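Cystathionine beta-lyases/cystathionine gamma-synthases (Corynebacterium glutamicum, PDB 5X5H) probably catalyses the pyridoxal-phosphate-dependent condensation of O-succinyl-L-homoserine with L-cysteine to L,L-cystathionine and succinate, a step in methionine biosynthesis. Local coordinates at residues Ile268-Glu277 and Leu376-Leu386. Numbering follows the deposited sequence.
Sequences IAEFLDSRPE and LADVEQALNNL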
loop_
_atom_site.group_PDB
_atom_site.type_symbol
_atom_site.label_atom_id
_atom_site.label_comp_id
_atom_site.label_asym_id
_atom_site.label_seq_id
_atom_site.Cartn_x
_atom_site.Cartn_y
_atom_site.Cartn_z
ATOM N N ILE A 268 18.997 -2.932 30.579
ATOM C CA ILE A 268 18.693 -4.362 30.671
ATOM C C ILE A 268 19.998 -5.179 30.807
ATOM O O ILE A 268 20.030 -6.175 31.607
ATOM C CB ILE A 268 17.888 -4.853 29.461
ATOM C CG1 ILE A 268 16.546 -4.104 29.396
ATOM C CG2 ILE A 268 17.754 -6.406 29.458
ATOM C CD1 ILE A 268 15.617 -4.511 30.488
ATOM N N ALA A 269 21.061 -4.854 30.092
ATOM C CA ALA A 269 22.321 -5.583 30.206
ATOM C C ALA A 269 22.824 -5.448 31.675
ATOM O O ALA A 269 23.323 -6.434 32.225
ATOM C CB ALA A 269 23.327 -5.036 29.265
ATOM N N GLU A 270 22.775 -4.260 32.231
ATOM C CA GLU A 270 23.266 -4.040 33.628
ATOM C C GLU A 270 22.391 -4.880 34.491
ATOM O O GLU A 270 22.919 -5.605 35.423
ATOM C CB GLU A 270 23.126 -2.537 33.963
ATOM C CG GLU A 270 23.367 -2.122 35.399
ATOM C CD GLU A 270 23.181 -0.597 35.536
ATOM O OE1 GLU A 270 22.006 -0.136 35.576
ATOM O OE2 GLU A 270 24.217 0.127 35.487
ATOM N N PHE A 271 21.076 -4.923 34.365
ATOM C CA PHE A 271 20.226 -5.714 35.261
ATOM C C PHE A 271 20.580 -7.208 35.106
ATOM O O PHE A 271 20.731 -7.939 36.112
ATOM C CB PHE A 271 18.740 -5.526 34.917
ATOM C CG PHE A 271 17.867 -6.397 35.672
ATOM C CD1 PHE A 271 17.720 -6.178 37.030
ATOM C CD2 PHE A 271 17.154 -7.352 35.122
ATOM C CE1 PHE A 271 16.899 -7.030 37.789
ATOM C CE2 PHE A 271 16.339 -8.239 35.849
ATOM C CZ PHE A 271 16.208 -8.051 37.213
ATOM N N LEU A 272 20.763 -7.745 33.924
ATOM C CA LEU A 272 21.077 -9.141 33.701
ATOM C C LEU A 272 22.381 -9.477 34.343
ATOM O O LEU A 272 22.507 -10.612 34.871
ATOM C CB LEU A 272 21.063 -9.546 32.192
ATOM C CG LEU A 272 19.720 -9.516 31.533
ATOM C CD1 LEU A 272 19.942 -9.380 30.009
ATOM C CD2 LEU A 272 18.865 -10.734 31.911
ATOM N N ASP A 273 23.325 -8.572 34.316
ATOM C CA ASP A 273 24.692 -8.807 34.858
ATOM C C ASP A 273 24.648 -8.908 36.376
ATOM O O ASP A 273 25.643 -9.414 36.939
ATOM C CB ASP A 273 25.699 -7.783 34.414
ATOM C CG ASP A 273 26.996 -8.427 33.928
ATOM O OD1 ASP A 273 27.066 -9.658 33.705
ATOM O OD2 ASP A 273 27.931 -7.684 33.680
ATOM N N SER A 274 23.536 -8.588 36.995
ATOM C CA SER A 274 23.435 -8.684 38.487
ATOM C C SER A 274 22.754 -9.943 38.892
ATOM O O SER A 274 22.564 -10.195 40.137
ATOM C CB SER A 274 22.634 -7.482 38.981
ATOM O OG SER A 274 21.202 -7.664 38.712
ATOM N N ARG A 275 22.323 -10.807 37.992
ATOM C CA ARG A 275 21.464 -11.935 38.339
ATOM C C ARG A 275 22.219 -13.258 38.274
ATOM O O ARG A 275 22.899 -13.560 37.316
ATOM C CB ARG A 275 20.276 -11.947 37.370
ATOM C CG ARG A 275 19.327 -10.770 37.612
ATOM C CD ARG A 275 18.555 -10.856 38.882
ATOM N NE ARG A 275 17.682 -12.001 38.919
ATOM C CZ ARG A 275 16.436 -12.056 39.409
ATOM N NH1 ARG A 275 15.814 -11.004 39.896
ATOM N NH2 ARG A 275 15.847 -13.212 39.419
ATOM N N PRO A 276 22.060 -14.165 39.317
ATOM C CA PRO A 276 22.784 -15.410 39.317
ATOM C C PRO A 276 22.228 -16.453 38.329
ATOM O O PRO A 276 22.985 -17.350 38.048
ATOM C CB PRO A 276 22.536 -15.918 40.741
ATOM C CG PRO A 276 21.217 -15.349 41.158
ATOM C CD PRO A 276 21.154 -13.972 40.460
ATOM N N GLU A 277 21.022 -16.234 37.740
ATOM C CA GLU A 277 20.519 -17.121 36.696
ATOM C C GLU A 277 21.333 -17.002 35.435
ATOM O O GLU A 277 21.312 -17.920 34.581
ATOM C CB GLU A 277 19.115 -16.834 36.361
ATOM C CG GLU A 277 18.099 -16.956 37.478
ATOM C CD GLU A 277 17.923 -15.717 38.351
ATOM O OE1 GLU A 277 18.647 -14.708 38.210
ATOM O OE2 GLU A 277 16.928 -15.660 39.127
ATOM N N LEU A 376 12.157 -4.025 32.114
ATOM C CA LEU A 376 12.841 -4.560 33.361
ATOM C C LEU A 376 11.872 -5.474 34.069
ATOM O O LEU A 376 12.293 -6.587 34.530
ATOM C CB LEU A 376 13.286 -3.436 34.246
ATOM C CG LEU A 376 14.524 -2.717 33.837
ATOM C CD1 LEU A 376 14.681 -1.380 34.511
ATOM C CD2 LEU A 376 15.754 -3.588 34.110
ATOM N N ALA A 377 10.632 -5.091 34.210
ATOM C CA ALA A 377 9.662 -5.907 34.933
ATOM C C ALA A 377 9.451 -7.227 34.264
ATOM O O ALA A 377 9.308 -8.333 34.872
ATOM C CB ALA A 377 8.372 -5.163 35.156
ATOM N N ASP A 378 9.403 -7.219 32.922
ATOM C CA ASP A 378 9.187 -8.457 32.175
ATOM C C ASP A 378 10.364 -9.388 32.266
ATOM O O ASP A 378 10.181 -10.638 32.493
ATOM C CB ASP A 378 8.872 -8.160 30.691
ATOM C CG ASP A 378 8.333 -9.325 29.946
ATOM O OD1 ASP A 378 7.502 -10.111 30.504
ATOM O OD2 ASP A 378 8.649 -9.472 28.708
ATOM N N VAL A 379 11.579 -8.883 32.131
ATOM C CA VAL A 379 12.786 -9.683 32.314
ATOM C C VAL A 379 12.844 -10.232 33.731
ATOM O O VAL A 379 13.177 -11.419 33.870
ATOM C CB VAL A 379 14.091 -8.896 31.959
ATOM C CG1 VAL A 379 15.339 -9.706 32.258
ATOM C CG2 VAL A 379 14.061 -8.482 30.489
ATOM N N GLU A 380 12.631 -9.416 34.710
ATOM C CA GLU A 380 12.670 -9.865 36.153
ATOM C C GLU A 380 11.673 -10.956 36.389
ATOM O O GLU A 380 12.106 -12.065 36.943
ATOM C CB GLU A 380 12.502 -8.697 37.097
ATOM C CG GLU A 380 12.569 -9.064 38.572
ATOM C CD GLU A 380 12.380 -7.844 39.498
ATOM O OE1 GLU A 380 11.649 -6.885 39.116
ATOM O OE2 GLU A 380 12.851 -7.901 40.633
ATOM N N GLN A 381 10.421 -10.856 36.013
ATOM C CA GLN A 381 9.436 -11.904 36.225
ATOM C C GLN A 381 9.775 -13.175 35.475
ATOM O O GLN A 381 9.626 -14.319 35.988
ATOM C CB GLN A 381 8.002 -11.417 36.030
ATOM C CG GLN A 381 7.653 -11.152 34.534
ATOM C CD GLN A 381 7.281 -12.351 33.776
ATOM O OE1 GLN A 381 6.775 -13.335 34.359
ATOM N NE2 GLN A 381 7.490 -12.357 32.439
ATOM N N ALA A 382 10.372 -13.048 34.290
ATOM C CA ALA A 382 10.725 -14.223 33.537
ATOM C C ALA A 382 11.871 -14.957 34.197
ATOM O O ALA A 382 11.843 -16.216 34.290
ATOM C CB ALA A 382 11.114 -13.851 32.110
ATOM N N LEU A 383 12.856 -14.260 34.755
ATOM C CA LEU A 383 13.999 -14.820 35.447
ATOM C C LEU A 383 13.397 -15.528 36.688
ATOM O O LEU A 383 13.892 -16.582 37.030
ATOM C CB LEU A 383 15.049 -13.859 35.883
ATOM C CG LEU A 383 15.855 -13.231 34.727
ATOM C CD1 LEU A 383 16.718 -12.140 35.326
ATOM C CD2 LEU A 383 16.659 -14.222 33.945
ATOM N N ASN A 384 12.432 -14.910 37.354
ATOM C CA ASN A 384 11.857 -15.533 38.583
ATOM C C ASN A 384 11.055 -16.783 38.280
ATOM O O ASN A 384 10.984 -17.660 39.192
ATOM C CB ASN A 384 11.083 -14.522 39.407
ATOM C CG ASN A 384 11.959 -13.468 40.097
ATOM O OD1 ASN A 384 13.168 -13.608 40.237
ATOM N ND2 ASN A 384 11.391 -12.328 40.404
ATOM N N ASN A 385 10.584 -16.974 37.060
ATOM C CA ASN A 385 9.859 -18.172 36.553
ATOM C C ASN A 385 10.774 -19.356 36.303
ATOM O O ASN A 385 10.297 -20.468 35.943
ATOM C CB ASN A 385 9.005 -17.920 35.298
ATOM C CG ASN A 385 7.768 -18.844 35.190
ATOM O OD1 ASN A 385 7.163 -19.211 36.190
ATOM N ND2 ASN A 385 7.387 -19.196 33.964
ATOM N N LEU A 386 12.071 -19.193 36.524
ATOM C CA LEU A 386 13.005 -20.269 36.264
ATOM C C LEU A 386 13.177 -21.153 37.545
ATOM O O LEU A 386 13.677 -22.271 37.447
ATOM C CB LEU A 386 14.389 -19.738 35.814
ATOM C CG LEU A 386 14.501 -18.902 34.483
ATOM C CD1 LEU A 386 15.900 -18.580 34.012
ATOM C CD2 LEU A 386 13.800 -19.523 33.316
HETATM O O HOH W 1 13.369 -10.491 41.548
HETATM O O HOH W 2 14.991 -17.943 39.153
#
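Phe-271 of helix 254-273 inserts as a knob into a hole formed by Leu-376, Val-379, Glu-380 and Leu-383 of helix 372-384, the final helix of the C-terminal domain of this fold-type I PLP enzyme. Segments 268-273 and 376-384 run roughly parallel, their axes 10.8 Å apart at closest approach and crossing at -24°. With CG anti to the backbone N (chi1 174°), the ring reaches across: Val-379 CG1 lies at its edge, and Phe-271 CZ comes 3.8 Å from Glu-380 CB. Deeper in, Leu-272 CD2 meets Val-379 CG1 at 3.7 Å, while Ile-268 CD1 touches Leu-376 CD2. Beneath these residues lies strand 305-310, where Ile-306, Val-308 and Phe-310 receive Ile-268, Leu-272 and Leu-383, so that both helices pack on the five-stranded sheet.

Beyond helix 254-273 the contact turns polar. Arg-275, bent at chi2 and chi3, lays CG over one face of the Phe-271 ring, offset toward the rim, and its guanidinium over Leu-383 CD1. Glu-277 holds that guanidinium side-on in a salt bridge, its OE1 accepting from Arg-275 NE and its OE2 from Arg-275 NH2 at 2.7 Å, which should fix its rotation. Arg-275 NH2 also donates an almost straight hydrogen bond (172°) to Asn-384 OD1, 2.8 Å away. A water accepts from Arg-275 NH1 and Asn-384 ND2 and donates to Glu-380 OE2; a second donates to Glu-277 OE2 and, at 2.8 Å, to Leu-383 O.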